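PDB 5X3I: 1,3-alpha-isomaltosidase from Kribbella flavida DSM 17836, which hydrolyses the alpha-1,3-glucosidic linkages of the cyclic tetrasaccharide cyclobis-(1-6)-alpha-nigerosyl, formed from starch, to release isomaltose inside the cell. Local coordinates for residues 38-41 and 42-45. The protein carries 1 engineered substitution. Sequence-based numbering, arbitrary orientation.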
# COMPACT_ATOMS: atom_id res chain seq x y z
N ASP A 38 -0.41 0.37 -27.81
CA ASP A 38 0.75 0.03 -28.62
C ASP A 38 1.24 -1.41 -28.48
O ASP A 38 2.30 -1.76 -29.00
CB ASP A 38 1.90 0.99 -28.30
CG ASP A 38 2.36 0.89 -26.86
OD1 ASP A 38 1.64 0.30 -26.04
OD2 ASP A 38 3.45 1.40 -26.55
N GLN A 39 0.52 -2.25 -27.75
CA GLN A 39 1.10 -3.53 -27.35
C GLN A 39 0.46 -4.78 -27.94
O GLN A 39 -0.51 -4.72 -28.69
CB GLN A 39 1.08 -3.67 -25.82
CG GLN A 39 -0.24 -4.10 -25.22
CD GLN A 39 -0.12 -4.40 -23.73
OE1 GLN A 39 -0.16 -3.49 -22.90
NE2 GLN A 39 0.06 -5.67 -23.39
N ARG A 40 1.03 -5.91 -27.57
CA ARG A 40 0.54 -7.23 -27.94
C ARG A 40 -0.32 -7.80 -26.81
O ARG A 40 0.14 -7.89 -25.67
CB ARG A 40 1.72 -8.14 -28.25
CG ARG A 40 1.35 -9.56 -28.57
CD ARG A 40 2.53 -10.32 -29.11
NE ARG A 40 3.46 -10.74 -28.07
CZ ARG A 40 4.77 -10.55 -28.12
NH1 ARG A 40 5.31 -9.92 -29.15
NH2 ARG A 40 5.54 -10.99 -27.15
N VAL A 41 -1.57 -8.11 -27.12
CA VAL A 41 -2.50 -8.66 -26.14
C VAL A 41 -3.02 -10.06 -26.49
O VAL A 41 -3.69 -10.22 -27.50
CB VAL A 41 -3.71 -7.75 -25.94
CG1 VAL A 41 -4.58 -8.28 -24.83
CG2 VAL A 41 -3.26 -6.33 -25.65
N PRO A 42 -2.71 -11.07 -25.67
CA PRO A 42 -1.82 -11.03 -24.51
C PRO A 42 -0.38 -10.99 -24.97
O PRO A 42 -0.09 -11.28 -26.13
CB PRO A 42 -2.13 -12.33 -23.78
CG PRO A 42 -2.60 -13.24 -24.84
CD PRO A 42 -3.37 -12.38 -25.80
N VAL A 43 0.51 -10.62 -24.06
CA VAL A 43 1.92 -10.58 -24.37
C VAL A 43 2.43 -12.00 -24.62
O VAL A 43 3.23 -12.22 -25.52
CB VAL A 43 2.73 -9.92 -23.25
CG1 VAL A 43 4.19 -9.87 -23.60
CG2 VAL A 43 2.20 -8.51 -22.99
N LEU A 44 1.95 -12.95 -23.82
CA LEU A 44 2.31 -14.35 -23.97
C LEU A 44 1.07 -15.21 -24.23
O LEU A 44 0.47 -15.74 -23.31
CB LEU A 44 3.05 -14.85 -22.73
CG LEU A 44 3.53 -16.31 -22.74
CD1 LEU A 44 4.54 -16.52 -23.84
CD2 LEU A 44 4.12 -16.68 -21.38
N PRO A 45 0.67 -15.34 -25.50
CA PRO A 45 -0.53 -16.10 -25.84
C PRO A 45 -0.32 -17.59 -25.68
O PRO A 45 0.79 -18.07 -25.88
CB PRO A 45 -0.78 -15.75 -27.31
CG PRO A 45 0.17 -14.64 -27.63
CD PRO A 45 1.31 -14.78 -26.70
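Arg40 reaches forward over the turn that follows it and holds the carbonyl oxygen of Val43 through both NE and NH2. Arg40 NE donates to Val43 O at 3.0 Å (N-H...O 154°), and Arg40 NH2 to the same Val43 O at 3.1 Å (143°). The acceptor lies at the guanidinium edge, in its plane, where the bend of the arginine chain at chi3 brings that edge round. On the way, Arg40 CG passes 3.3 Å from Pro42 O. The turn is a type VIb beta turn built on the cis peptide bond between Val41 and Pro42, and it leads the chain out of strand 40-41, an outermost strand of a three-stranded antiparallel sheet in the N-terminal domain. The CA atoms of Arg40 and Val43 stand 5.1 Å apart, but Arg40 O and Val43 N do not hydrogen-bond; the two bonds from the Arg40 side chain join the ends of the turn. A leucine in place of Arg40 would probably deprive Val43 O of both donors and Tyr121 OH of its bond to NH1. Val43 CG2 packs 3.4 Å from Arg40 O and 3.6 Å from Gln39 NE2. Gln39 NE2 donates almost straight (179°) to Arg40 O at 3.2 Å, from above the carbonyl plane, while Gln39 OE1 accepts from Ser36 N.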